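Local coordinates for protein interpain A (Prevotella intermedia, PDB 3BB7) that probably hydrolyses peptide bonds as a cysteine protease of the C10 family, and is represented here by a fragment of its proform, with part of an N-terminal Spi-type inhibitor region, at residues G115-A120 with V191-Q196; Y127-V132 with Y161-M166; F221-Y226 with G316-P321. The protein carries 1 engineered substitution. All coordinates share one frame; numbering follows the deposited sequence. Where two conformers were deposited one is given.

Contacts 1 and 2 both draw on helix 116-128: contact 1 packs its N-terminal end, and contact 2 holds the loop that leaves its C-terminal end. Their centres are about 18 Å apart. Contact 3 follows later in the chain, its centre about 17 Å from that of contact 1 and about 16 Å from that of contact 2. It touches contact 2 through Tyr130 OH and Lys320 NZ, a probable hydrogen bond of 2.8 Å, and through Tyr130 against Phe221. Contact 1 holds Ala116, the engineered position of the predicted nucleophile, and the Val117 side chain lies about 8 Å from that of His267, the predicted proton acceptor; contacts 2 and 3 lie away from both.

Contact 1: residues G115-A120 with V191-Q196; sequences GAVATA and VASEMQ. Engineered in segment 115-120: Ala116 (natural residue Cys).
Met195 reaches from the loop 193-196 onto the first turn of helix 116-128, where its methyl group settles among Gly115, Val117 and Ala118. The CB starts toward the helix, and CG continues anti to the backbone N (chi1 -167°), without close contact. Bends at the next two torsions then fold the thioether over the helix start, with SD 4.1 Å from Gly115 CA. CE ends the path, 3.8 Å from Ala118 N and 3.9 Å from Ala118 CB, with Val117 CB at 4.3 Å. It also comes within 4.0 Å of Gly115 CA, where no side chain stands in its way; the backbone angles of this N-cap residue themselves suit glycine. The helix so approached is the central one of the papain-like fold of clan CA; the position predicted to be the nucleophile is Ala116, engineered from Cys, and its CB points away from the loop. That loop takes its shape from a Schellman motif closing helix 176-192, with Glu194 at positive phi, Met195 N bonded to Gly190 O and Glu194 N to Val191 O. Ser193 OG lies 3.9 Å from Val117 CG1, a van der Waals contact, while its hydrogen bond runs back to Cys189 O.

Contact 2: residues Y127-V132 with Y161-M166; sequences YFKYPV and YDWANM
Trp163 lays its indole against the backbone of Lys129, Tyr130 and Pro131, the chain that leaves the central helix 116-128 of the papain-like fold. Lys129 takes positive phi as the helix ends, the peptide before Pro131 is cis, and the three residues line the ring. The tight part is here. A CH-pi contact places Lys129 CA 4.0 Å from the centroid of the six-membered ring, nearly over its middle, and Tyr130 N approaches obliquely, 3.5 Å from Trp163 CZ2. Tyr161 CB packs on the face opposite Lys129 CA, so the indole is sandwiched between backbone and side chain. At its edge Trp163 NE1 donates to Pro131 O over 3.0 Å, bent at the hydrogen (140°); the oxygen lies in the ring plane, whereas the nitrogen sits above the carbonyl plane. With CG anti to the carbonyl carbon (chi1 -56°), the indole swings across toward Lys129-Pro131. Tyr161 and Trp163, on either side of an inverse gamma turn centred on Asp162, both start toward this loop, while Asp162 starts away. The Tyr161 ring presents its edge to Pro131 O, with CD1 3.8 Å away, and hydrogen-bonds through OH to His188 ND1 of helix 176-192.

Packing gives way to solvent at the two ends. The solvent-exposed Lys129 keeps its CB 4.0 Å from Trp163 CG; the bond of its NZ to Asn126 O is tentative, since two conformers were deposited. At the other end Val132 turns its side chain away and engages through backbone alone: its O accepts from Tyr161 N at 3.1 Å, and an ordered water donates both to Val132 O and, at 2.7 Å, to Tyr161 O.

Contact 3: residues F221-Y226 with G316-P321; sequences FTDAEY and GVYGKP
A type I beta turn from Phe221 to Ala224 leads into strand 225-228, an outermost strand of the large antiparallel sheet, and sits against the C-terminal end of this fragment as it leaves the neighbouring strand 312-315. The two backbones come closest at Ala224 and Gly316, 4.1 Å from CA to CA; Gly316 CA also directs a nearly straight C-H...O contact at Asp223 O, 3.5 Å away. A water extends this junction, accepting from Asp223 N and donating to Gly316 O at 2.7 Å. On the buried side Val317 fits between turn and helix 116-128: its CG1 stands over the middle of the Phe221 ring, a CH-pi contact 3.8 Å from the centroid, and its CG2 meets Ala224 CB at 4.0 Å. The same Phe221 ring turns an edge to segment 316-321, with CE1 3.2 Å from Tyr318 O, and also meets Tyr130 beyond.

Tyr318 sets out away from the turn, yet its CG lies between the backbone N and the carbonyl carbon (chi1 36°), and the ring folds back over Gly316 O. Its hydroxyl thereby reaches the turn and donates to Asp223 OD2 at 2.6 Å, using the anti lone pair, with carboxylate and ring planes 76° apart. The other oxygen, Asp223 OD1, receives Thr222 OG1 from above the carboxylate plane at 3.1 Å. The Tyr318 bond should do most to restrain this carboxylate, with Thr222 probably a lesser restraint; its short length is consistent with a charge-assisted bond to an ionised Asp223 on the exposed side of the turn.

Contact 1: residues G115-A120 with V191-Q196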
ATOM      1  N   GLY A 115      -0.450   0.418  11.319  1.00  9.88           N
ATOM      2  CA  GLY A 115       0.751   0.251  10.458  1.00 10.31           C
ATOM      3  C   GLY A 115       0.317   0.074   9.005  1.00  9.11           C
ATOM      4  O   GLY A 115      -0.645  -0.656   8.707  1.00 10.19           O
ATOM      5  N   ALA A 116       1.026   0.717   8.085  1.00  9.62           N
ATOM      6  CA  ALA A 116       0.666   0.649   6.664  1.00  9.88           C
ATOM      7  C   ALA A 116       0.722  -0.760   6.131  1.00  9.84           C
ATOM      8  O   ALA A 116      -0.075  -1.144   5.262  1.00  9.80           O
ATOM      9  CB  ALA A 116       1.593   1.532   5.843  1.00 10.78           C
ATOM     10  N   VAL A 117       1.669  -1.558   6.630  1.00  9.69           N
ATOM     11  CA  VAL A 117       1.779  -2.953   6.155  1.00 10.35           C
ATOM     12  C   VAL A 117       0.546  -3.734   6.562  1.00  9.30           C
ATOM     13  O   VAL A 117       0.018  -4.519   5.773  1.00 10.50           O
ATOM     14  CB  VAL A 117       3.085  -3.631   6.683  1.00  9.97           C
ATOM     15  CG1 VAL A 117       3.097  -5.122   6.411  1.00 12.29           C
ATOM     16  CG2 VAL A 117       4.293  -2.950   6.018  1.00 11.45           C
ATOM     17  N   ALA A 118       0.067  -3.515   7.791  1.00 10.08           N
ATOM     18  CA  ALA A 118      -1.138  -4.227   8.231  1.00  9.29           C
ATOM     19  C   ALA A 118      -2.354  -3.791   7.438  1.00  9.55           C
ATOM     20  O   ALA A 118      -3.158  -4.628   7.034  1.00 10.25           O
ATOM     21  CB  ALA A 118      -1.360  -4.037   9.698  1.00  8.85           C
ATOM     22  N   THR A 119      -2.495  -2.493   7.163  1.00  9.15           N
ATOM     23  CA  THR A 119      -3.656  -2.006   6.425  1.00 10.22           C
ATOM     24  C   THR A 119      -3.653  -2.548   4.978  1.00  9.97           C
ATOM     25  O   THR A 119      -4.717  -2.967   4.448  1.00  9.93           O
ATOM     26  CB  THR A 119      -3.681  -0.481   6.485  1.00 10.18           C
ATOM     27  OG1 THR A 119      -3.912  -0.092   7.845  1.00 10.90           O
ATOM     28  CG2 THR A 119      -4.752   0.108   5.586  1.00 10.82           C
ATOM     29  N   ALA A 120      -2.484  -2.538   4.335  1.00  9.71           N
ATOM     30  CA  ALA A 120      -2.396  -3.077   2.978  1.00  9.63           C
ATOM     31  C   ALA A 120      -2.699  -4.590   2.978  1.00 10.43           C
ATOM     32  O   ALA A 120      -3.511  -5.059   2.183  1.00 10.65           O
ATOM     33  CB  ALA A 120      -1.000  -2.810   2.403  1.00  9.91           C
ATOM     34  N   VAL A 191       0.397  -8.276  13.969  1.00  9.43           N
ATOM     35  CA  VAL A 191       1.149  -9.242  14.785  1.00 10.08           C
ATOM     36  C   VAL A 191       1.877 -10.250  13.874  1.00  9.31           C
ATOM     37  O   VAL A 191       3.047 -10.581  14.092  1.00  9.18           O
ATOM     38  CB  VAL A 191       0.218  -9.950  15.774  1.00  9.74           C
ATOM     39  CG1 VAL A 191       0.940 -11.125  16.446  1.00 10.54           C
ATOM     40  CG2 VAL A 191      -0.296  -8.922  16.811  1.00 11.22           C
ATOM     41  N   ALA A 192       1.191 -10.736  12.841  1.00  8.77           N
ATOM     42  CA  ALA A 192       1.810 -11.665  11.863  1.00 10.33           C
ATOM     43  C   ALA A 192       3.042 -11.073  11.177  1.00  9.91           C
ATOM     44  O   ALA A 192       3.968 -11.818  10.820  1.00 11.92           O
ATOM     45  CB  ALA A 192       0.820 -12.082  10.830  1.00 10.24           C
ATOM     46  N   SER A 193       3.070  -9.747  11.028  1.00  9.32           N
ATOM     47  CA  SER A 193       4.142  -9.048  10.341  1.00 10.49           C
ATOM     48  C   SER A 193       5.210  -8.554  11.280  1.00  9.72           C
ATOM     49  O   SER A 193       6.098  -7.795  10.865  1.00 10.45           O
ATOM     50  CB  SER A 193       3.562  -7.880   9.553  1.00 10.70           C
ATOM     51  OG  SER A 193       2.676  -8.364   8.538  1.00 12.78           O
ATOM     52  N   GLU A 194       5.154  -8.997  12.550  1.00  9.69           N
ATOM     53  CA  GLU A 194       6.115  -8.532  13.585  1.00 10.95           C
ATOM     54  C   GLU A 194       6.131  -7.006  13.710  1.00  9.65           C
ATOM     55  O   GLU A 194       7.196  -6.375  13.850  1.00 10.72           O
ATOM     56  CB  GLU A 194       7.517  -9.065  13.318  1.00 10.94           C
ATOM     57  CG  GLU A 194       8.416  -9.167  14.537  1.00 14.78           C
ATOM     58  CD  GLU A 194       7.923 -10.160  15.582  1.00 17.20           C
ATOM     59  OE1 GLU A 194       8.408 -10.067  16.739  1.00 21.76           O
ATOM     60  OE2 GLU A 194       7.075 -11.015  15.251  1.00 15.89           O
ATOM     61  N   MET A 195       4.941  -6.410  13.693  1.00  8.56           N
ATOM     62  CA  MET A 195       4.804  -4.963  13.747  1.00  8.30           C
ATOM     63  C   MET A 195       5.510  -4.356  14.961  1.00  9.13           C
ATOM     64  O   MET A 195       5.435  -4.908  16.072  1.00 10.59           O
ATOM     65  CB  MET A 195       3.314  -4.595  13.807  1.00  9.13           C
ATOM     66  CG  MET A 195       2.958  -3.114  13.549  1.00  9.57           C
ATOM     67  SD  MET A 195       3.439  -2.504  11.907  1.00 10.74           S
ATOM     68  CE  MET A 195       2.274  -3.388  10.861  1.00 10.97           C
ATOM     69  N   GLN A 196       6.127  -3.195  14.737  1.00  9.96           N
ATOM     70  CA  GLN A 196       6.722  -2.369  15.800  1.00 10.47           C
ATOM     71  C   GLN A 196       5.725  -1.228  15.945  1.00  9.27           C
ATOM     72  O   GLN A 196       5.742  -0.259  15.186  1.00 10.31           O
ATOM     73  CB  GLN A 196       8.091  -1.852  15.367  1.00 10.55           C
ATOM     74  CG  GLN A 196       9.095  -3.024  15.254  1.00 12.65           C
ATOM     75  CD  GLN A 196      10.490  -2.583  14.929  1.00 16.90           C
ATOM     76  OE1 GLN A 196      11.174  -3.223  14.117  1.00 22.43           O
ATOM     77  NE2 GLN A 196      10.936  -1.499  15.564  1.00 16.40           N
TER

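Contact 2: residues Y127-V132 with Y161-M166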
ATOM      1  N   TYR A 127     -10.081  -8.806   0.109  1.00 10.16           N
ATOM      2  CA  TYR A 127     -10.430  -8.998  -1.308  1.00 10.82           C
ATOM      3  C   TYR A 127     -10.684 -10.488  -1.598  1.00  9.81           C
ATOM      4  O   TYR A 127     -11.658 -10.859  -2.297  1.00 11.85           O
ATOM      5  CB  TYR A 127      -9.322  -8.425  -2.198  1.00 11.49           C
ATOM      6  CG  TYR A 127      -9.565  -8.760  -3.649  1.00 11.26           C
ATOM      7  CD1 TYR A 127     -10.526  -8.060  -4.394  1.00 11.93           C
ATOM      8  CD2 TYR A 127      -8.890  -9.812  -4.250  1.00 11.87           C
ATOM      9  CE1 TYR A 127     -10.774  -8.386  -5.729  1.00 14.27           C
ATOM     10  CE2 TYR A 127      -9.138 -10.163  -5.620  1.00 12.67           C
ATOM     11  CZ  TYR A 127     -10.074  -9.432  -6.334  1.00 14.87           C
ATOM     12  OH  TYR A 127     -10.377  -9.754  -7.642  1.00 18.05           O
ATOM     13  N   PHE A 128      -9.825 -11.355  -1.052  1.00 10.45           N
ATOM     14  CA  PHE A 128      -9.974 -12.807  -1.254  1.00 10.92           C
ATOM     15  C   PHE A 128     -10.940 -13.500  -0.322  1.00 11.20           C
ATOM     16  O   PHE A 128     -11.347 -14.635  -0.599  1.00 12.23           O
ATOM     17  CB  PHE A 128      -8.604 -13.472  -1.118  1.00 10.85           C
ATOM     18  CG  PHE A 128      -7.669 -13.132  -2.257  1.00 11.03           C
ATOM     19  CD1 PHE A 128      -7.946 -13.600  -3.549  1.00 11.28           C
ATOM     20  CD2 PHE A 128      -6.570 -12.320  -2.047  1.00 10.69           C
ATOM     21  CE1 PHE A 128      -7.109 -13.298  -4.622  1.00 11.73           C
ATOM     22  CE2 PHE A 128      -5.724 -11.972  -3.123  1.00 11.55           C
ATOM     23  CZ  PHE A 128      -5.996 -12.471  -4.393  1.00 11.66           C
ATOM     24  N   LYS A 129     -11.300 -12.836   0.780  1.00 11.10           N
ATOM     25  CA  LYS A 129     -12.137 -13.428   1.828  1.00 11.21           C
ATOM     26  C   LYS A 129     -11.542 -14.765   2.284  1.00 11.22           C
ATOM     27  O   LYS A 129     -12.227 -15.798   2.366  1.00 11.45           O
ATOM     28  CB  LYS A 129     -13.597 -13.559   1.394  0.50 11.58           C
ATOM     29  CG  LYS A 129     -14.249 -12.199   1.276  0.50 13.74           C
ATOM     30  CD  LYS A 129     -15.516 -12.254   0.458  0.50 17.06           C
ATOM     31  CE  LYS A 129     -15.900 -10.830   0.056  0.50 19.49           C
ATOM     32  NZ  LYS A 129     -14.732  -9.867   0.095  0.50 20.98           N
ATOM     33  N   TYR A 130     -10.243 -14.722   2.574  1.00 10.81           N
ATOM     34  CA  TYR A 130      -9.475 -15.941   2.845  1.00 12.88           C
ATOM     35  C   TYR A 130      -8.305 -15.545   3.717  1.00 12.63           C
ATOM     36  O   TYR A 130      -7.769 -14.468   3.522  1.00 13.25           O
ATOM     37  CB  TYR A 130      -8.994 -16.531   1.507  1.00 13.87           C
ATOM     38  CG  TYR A 130      -8.212 -17.825   1.593  1.00 15.49           C
ATOM     39  CD1 TYR A 130      -8.849 -19.055   1.488  1.00 17.11           C
ATOM     40  CD2 TYR A 130      -6.816 -17.807   1.733  1.00 18.92           C
ATOM     41  CE1 TYR A 130      -8.110 -20.233   1.560  1.00 16.93           C
ATOM     42  CE2 TYR A 130      -6.084 -18.969   1.806  1.00 19.75           C
ATOM     43  CZ  TYR A 130      -6.736 -20.177   1.704  1.00 18.67           C
ATOM     44  OH  TYR A 130      -5.975 -21.327   1.785  1.00 21.72           O
ATOM     45  N   PRO A 131      -7.932 -16.387   4.688  1.00 11.96           N
ATOM     46  CA  PRO A 131      -8.453 -17.706   5.015  1.00 11.79           C
ATOM     47  C   PRO A 131      -9.730 -17.644   5.845  1.00 11.16           C
ATOM     48  O   PRO A 131     -10.130 -16.551   6.332  1.00 10.79           O
ATOM     49  CB  PRO A 131      -7.314 -18.320   5.832  1.00 11.82           C
ATOM     50  CG  PRO A 131      -6.777 -17.138   6.586  1.00 12.00           C
ATOM     51  CD  PRO A 131      -6.833 -15.993   5.600  1.00 11.92           C
ATOM     52  N   VAL A 132     -10.359 -18.803   5.988  1.00 11.67           N
ATOM     53  CA  VAL A 132     -11.494 -18.952   6.899  1.00 12.23           C
ATOM     54  C   VAL A 132     -11.053 -18.751   8.357  1.00 11.32           C
ATOM     55  O   VAL A 132     -11.655 -17.977   9.092  1.00 11.83           O
ATOM     56  CB  VAL A 132     -12.191 -20.312   6.744  1.00 11.76           C
ATOM     57  CG1 VAL A 132     -13.303 -20.434   7.751  1.00 13.03           C
ATOM     58  CG2 VAL A 132     -12.735 -20.508   5.354  1.00 14.26           C
ATOM     59  N   TYR A 161     -12.246 -15.360  10.720  1.00 11.76           N
ATOM     60  CA  TYR A 161     -12.345 -13.959  10.277  1.00 11.30           C
ATOM     61  C   TYR A 161     -13.756 -13.641   9.801  1.00 11.31           C
ATOM     62  O   TYR A 161     -14.378 -14.407   9.061  1.00 12.10           O
ATOM     63  CB  TYR A 161     -11.257 -13.610   9.239  1.00 11.63           C
ATOM     64  CG  TYR A 161      -9.912 -13.816   9.867  1.00  9.83           C
ATOM     65  CD1 TYR A 161      -9.165 -14.945   9.585  1.00 11.17           C
ATOM     66  CD2 TYR A 161      -9.415 -12.908  10.824  1.00 11.01           C
ATOM     67  CE1 TYR A 161      -7.957 -15.189  10.250  1.00 10.82           C
ATOM     68  CE2 TYR A 161      -8.213 -13.128  11.464  1.00 10.98           C
ATOM     69  CZ  TYR A 161      -7.484 -14.289  11.189  1.00 10.34           C
ATOM     70  OH  TYR A 161      -6.296 -14.542  11.882  1.00 11.51           O
ATOM     71  N   ASP A 162     -14.298 -12.529  10.266  1.00 10.73           N
ATOM     72  CA  ASP A 162     -15.715 -12.227  10.036  1.00 11.01           C
ATOM     73  C   ASP A 162     -15.884 -11.450   8.728  1.00 11.11           C
ATOM     74  O   ASP A 162     -16.244 -10.262   8.726  1.00 10.26           O
ATOM     75  CB  ASP A 162     -16.274 -11.483  11.236  1.00 11.44           C
ATOM     76  CG  ASP A 162     -17.799 -11.338  11.194  1.00 12.19           C
ATOM     77  OD1 ASP A 162     -18.319 -10.647  12.097  1.00 12.53           O
ATOM     78  OD2 ASP A 162     -18.483 -11.909  10.302  1.00 13.89           O
ATOM     79  N   TRP A 163     -15.604 -12.126   7.614  1.00 10.63           N
ATOM     80  CA  TRP A 163     -15.633 -11.478   6.291  1.00 11.50           C
ATOM     81  C   TRP A 163     -16.948 -10.773   5.969  1.00 11.30           C
ATOM     82  O   TRP A 163     -16.949  -9.717   5.347  1.00 12.66           O
ATOM     83  CB  TRP A 163     -15.307 -12.484   5.178  1.00 11.17           C
ATOM     84  CG  TRP A 163     -13.989 -13.177   5.404  1.00 10.69           C
ATOM     85  CD1 TRP A 163     -13.784 -14.486   5.713  1.00 12.32           C
ATOM     86  CD2 TRP A 163     -12.700 -12.549   5.461  1.00 10.43           C
ATOM     87  NE1 TRP A 163     -12.446 -14.744   5.846  1.00 11.63           N
ATOM     88  CE2 TRP A 163     -11.752 -13.558   5.732  1.00 12.28           C
ATOM     89  CE3 TRP A 163     -12.249 -11.238   5.265  1.00 10.96           C
ATOM     90  CZ2 TRP A 163     -10.370 -13.293   5.819  1.00 11.23           C
ATOM     91  CZ3 TRP A 163     -10.876 -10.965   5.370  1.00 12.28           C
ATOM     92  CH2 TRP A 163      -9.951 -11.986   5.669  1.00 11.93           C
ATOM     93  N   ALA A 164     -18.059 -11.351   6.418  1.00 10.86           N
ATOM     94  CA  ALA A 164     -19.385 -10.774   6.104  1.00 11.98           C
ATOM     95  C   ALA A 164     -19.610  -9.419   6.771  1.00 12.05           C
ATOM     96  O   ALA A 164     -20.514  -8.694   6.329  1.00 13.08           O
ATOM     97  CB  ALA A 164     -20.513 -11.758   6.488  1.00 12.45           C
ATOM     98  N   ASN A 165     -18.815  -9.080   7.801  1.00 11.56           N
ATOM     99  CA  ASN A 165     -18.947  -7.796   8.511  1.00 11.71           C
ATOM    100  C   ASN A 165     -17.821  -6.814   8.196  1.00 11.14           C
ATOM    101  O   ASN A 165     -17.676  -5.781   8.882  1.00 11.79           O
ATOM    102  CB  ASN A 165     -19.063  -8.027  10.033  1.00 11.96           C
ATOM    103  CG  ASN A 165     -20.493  -8.238  10.490  1.00 14.25           C
ATOM    104  OD1 ASN A 165     -21.426  -7.554  10.034  1.00 15.22           O
ATOM    105  ND2 ASN A 165     -20.680  -9.197  11.388  1.00 14.07           N
ATOM    106  N   MET A 166     -17.049  -7.096   7.143  1.00 10.80           N
ATOM    107  CA  MET A 166     -16.025  -6.143   6.688  1.00 11.68           C
ATOM    108  C   MET A 166     -16.631  -5.128   5.726  1.00 12.33           C
ATOM    109  O   MET A 166     -16.823  -5.402   4.555  1.00 13.69           O
ATOM    110  CB  MET A 166     -14.862  -6.860   5.991  1.00 11.83           C
ATOM    111  CG  MET A 166     -14.296  -8.008   6.722  1.00 12.23           C
ATOM    112  SD  MET A 166     -13.195  -7.484   8.011  1.00 15.38           S
ATOM    113  CE  MET A 166     -12.622  -9.106   8.620  1.00 11.63           C
TER
HETATM  114  O   HOH W   1     -13.964 -16.868   8.057  1.00 10.54           O

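Contact 3: residues F221-Y226 with G316-P321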
ATOM      1  N   PHE A 221      -0.941 -18.844   3.653  1.00 12.39           N
ATOM      2  CA  PHE A 221      -0.684 -18.553   2.245  1.00 11.53           C
ATOM      3  C   PHE A 221       0.632 -19.187   1.821  1.00 11.20           C
ATOM      4  O   PHE A 221       1.702 -18.563   1.911  1.00 12.69           O
ATOM      5  CB  PHE A 221      -0.638 -17.052   1.967  1.00 11.24           C
ATOM      6  CG  PHE A 221      -1.972 -16.376   2.080  1.00  9.69           C
ATOM      7  CD1 PHE A 221      -2.926 -16.513   1.068  1.00 11.14           C
ATOM      8  CD2 PHE A 221      -2.302 -15.658   3.223  1.00 10.17           C
ATOM      9  CE1 PHE A 221      -4.191 -15.860   1.166  1.00 12.69           C
ATOM     10  CE2 PHE A 221      -3.547 -15.039   3.373  1.00 12.47           C
ATOM     11  CZ  PHE A 221      -4.495 -15.117   2.333  1.00 11.95           C
ATOM     12  N   THR A 222       0.528 -20.448   1.399  1.00 11.15           N
ATOM     13  CA  THR A 222       1.706 -21.254   1.098  1.00 13.66           C
ATOM     14  C   THR A 222       2.685 -20.555   0.162  1.00 13.12           C
ATOM     15  O   THR A 222       3.906 -20.682   0.346  1.00 14.49           O
ATOM     16  CB  THR A 222       1.266 -22.597   0.520  1.00 14.04           C
ATOM     17  OG1 THR A 222       0.624 -22.399  -0.734  1.00 22.56           O
ATOM     18  CG2 THR A 222       0.310 -23.241   1.424  1.00 12.06           C
ATOM     19  N   ASP A 223       2.165 -19.834  -0.827  1.00 12.78           N
ATOM     20  CA  ASP A 223       2.981 -19.225  -1.881  1.00 13.30           C
ATOM     21  C   ASP A 223       3.476 -17.802  -1.575  1.00 12.77           C
ATOM     22  O   ASP A 223       4.180 -17.192  -2.408  1.00 13.46           O
ATOM     23  CB  ASP A 223       2.213 -19.206  -3.198  1.00 14.08           C
ATOM     24  CG  ASP A 223       1.885 -20.579  -3.717  1.00 15.52           C
ATOM     25  OD1 ASP A 223       2.396 -21.594  -3.187  1.00 19.25           O
ATOM     26  OD2 ASP A 223       1.089 -20.633  -4.686  1.00 19.01           O
ATOM     27  N   ALA A 224       3.078 -17.233  -0.435  1.00 11.26           N
ATOM     28  CA  ALA A 224       3.467 -15.840  -0.157  1.00 12.41           C
ATOM     29  C   ALA A 224       4.984 -15.697  -0.129  1.00 12.23           C
ATOM     30  O   ALA A 224       5.702 -16.551   0.434  1.00 11.94           O
ATOM     31  CB  ALA A 224       2.856 -15.356   1.153  1.00 11.46           C
ATOM     32  N   GLU A 225       5.468 -14.614  -0.738  1.00 12.11           N
ATOM     33  CA  GLU A 225       6.916 -14.365  -0.729  1.00 12.98           C
ATOM     34  C   GLU A 225       7.199 -12.889  -0.960  1.00 12.66           C
ATOM     35  O   GLU A 225       6.471 -12.208  -1.673  1.00 14.19           O
ATOM     36  CB  GLU A 225       7.614 -15.264  -1.773  1.00 14.30           C
ATOM     37  CG  GLU A 225       7.135 -14.970  -3.173  1.00 16.36           C
ATOM     38  CD  GLU A 225       8.087 -15.450  -4.249  1.00 21.12           C
ATOM     39  OE1 GLU A 225       7.639 -15.579  -5.401  1.00 23.48           O
ATOM     40  OE2 GLU A 225       9.266 -15.718  -3.937  1.00 22.93           O
ATOM     41  N   TYR A 226       8.266 -12.402  -0.347  1.00 12.76           N
ATOM     42  CA  TYR A 226       8.687 -11.029  -0.493  1.00 13.21           C
ATOM     43  C   TYR A 226       9.791 -10.975  -1.554  1.00 12.41           C
ATOM     44  O   TYR A 226      10.678 -11.839  -1.571  1.00 13.05           O
ATOM     45  CB  TYR A 226       9.203 -10.544   0.889  1.00 16.08           C
ATOM     46  CG  TYR A 226      10.464  -9.693   0.926  1.00 17.10           C
ATOM     47  CD1 TYR A 226      11.679 -10.224   1.361  1.00 22.80           C
ATOM     48  CD2 TYR A 226      10.426  -8.359   0.546  1.00 19.44           C
ATOM     49  CE1 TYR A 226      12.817  -9.445   1.390  1.00 20.47           C
ATOM     50  CE2 TYR A 226      11.561  -7.552   0.598  1.00 21.07           C
ATOM     51  CZ  TYR A 226      12.748  -8.107   1.005  1.00 20.28           C
ATOM     52  OH  TYR A 226      13.861  -7.300   1.035  1.00 22.83           O
ATOM     53  N   GLY A 316       2.087 -13.851  -4.243  1.00 13.12           N
ATOM     54  CA  GLY A 316       1.723 -15.206  -3.831  1.00 14.53           C
ATOM     55  C   GLY A 316       0.580 -15.258  -2.836  1.00 13.30           C
ATOM     56  O   GLY A 316       0.360 -16.280  -2.218  1.00 13.34           O
ATOM     57  N   VAL A 317      -0.142 -14.148  -2.670  1.00 12.94           N
ATOM     58  CA  VAL A 317      -1.279 -14.089  -1.766  1.00 12.99           C
ATOM     59  C   VAL A 317      -2.551 -14.171  -2.609  1.00 12.37           C
ATOM     60  O   VAL A 317      -2.875 -13.261  -3.411  1.00 13.15           O
ATOM     61  CB  VAL A 317      -1.263 -12.804  -0.924  1.00 12.51           C
ATOM     62  CG1 VAL A 317      -2.486 -12.737  -0.000  1.00 13.76           C
ATOM     63  CG2 VAL A 317       0.042 -12.738  -0.076  1.00 14.76           C
ATOM     64  N   TYR A 318      -3.285 -15.264  -2.421  1.00 12.20           N
ATOM     65  CA  TYR A 318      -4.522 -15.527  -3.139  1.00 13.70           C
ATOM     66  C   TYR A 318      -5.108 -16.764  -2.500  1.00 14.53           C
ATOM     67  O   TYR A 318      -4.461 -17.413  -1.674  1.00 13.79           O
ATOM     68  CB  TYR A 318      -4.281 -15.759  -4.658  1.00 13.85           C
ATOM     69  CG  TYR A 318      -3.001 -16.486  -5.010  1.00 13.82           C
ATOM     70  CD1 TYR A 318      -2.806 -17.825  -4.675  1.00 15.38           C
ATOM     71  CD2 TYR A 318      -1.952 -15.808  -5.654  1.00 14.40           C
ATOM     72  CE1 TYR A 318      -1.608 -18.478  -4.980  1.00 15.88           C
ATOM     73  CE2 TYR A 318      -0.768 -16.468  -6.002  1.00 11.92           C
ATOM     74  CZ  TYR A 318      -0.609 -17.795  -5.633  1.00 14.26           C
ATOM     75  OH  TYR A 318       0.566 -18.424  -5.927  1.00 16.76           O
ATOM     76  N   GLY A 319      -6.349 -17.072  -2.847  1.00 16.14           N
ATOM     77  CA  GLY A 319      -6.993 -18.284  -2.321  1.00 19.35           C
ATOM     78  C   GLY A 319      -6.416 -19.553  -2.924  1.00 22.17           C
ATOM     79  O   GLY A 319      -5.693 -19.500  -3.915  1.00 22.28           O
ATOM     80  N   LYS A 320      -6.707 -20.714  -2.343  1.00 25.30           N
ATOM     81  CA  LYS A 320      -6.245 -21.941  -2.992  1.00 29.35           C
ATOM     82  C   LYS A 320      -7.286 -22.392  -3.993  1.00 30.91           C
ATOM     83  O   LYS A 320      -8.465 -22.061  -3.863  1.00 31.76           O
ATOM     84  CB  LYS A 320      -5.862 -23.062  -2.007  1.00 29.55           C
ATOM     85  CG  LYS A 320      -6.713 -23.195  -0.753  1.00 31.28           C
ATOM     86  CD  LYS A 320      -6.170 -24.296   0.173  1.00 31.47           C
ATOM     87  CE  LYS A 320      -4.634 -24.228   0.327  1.00 34.73           C
ATOM     88  NZ  LYS A 320      -4.148 -23.428   1.497  1.00 38.13           N
ATOM     89  N   PRO A 321      -6.849 -23.099  -5.038  1.00 32.95           N
ATOM     90  CA  PRO A 321      -7.801 -23.817  -5.899  1.00 33.89           C
ATOM     91  C   PRO A 321      -8.852 -24.596  -5.081  1.00 34.66           C
ATOM     92  O   PRO A 321     -10.066 -24.477  -5.297  1.00 35.60           O
ATOM     93  CB  PRO A 321      -6.898 -24.765  -6.680  1.00 33.95           C
ATOM     94  CG  PRO A 321      -5.593 -23.992  -6.803  1.00 33.89           C
ATOM     95  CD  PRO A 321      -5.453 -23.236  -5.500  1.00 32.97           C
ATOM     96  OXT PRO A 321      -8.538 -25.353  -4.155  1.00 34.95           O
TER
HETATM   97  O   HOH W   2      -0.454 -18.652  -1.096  1.00 10.18           O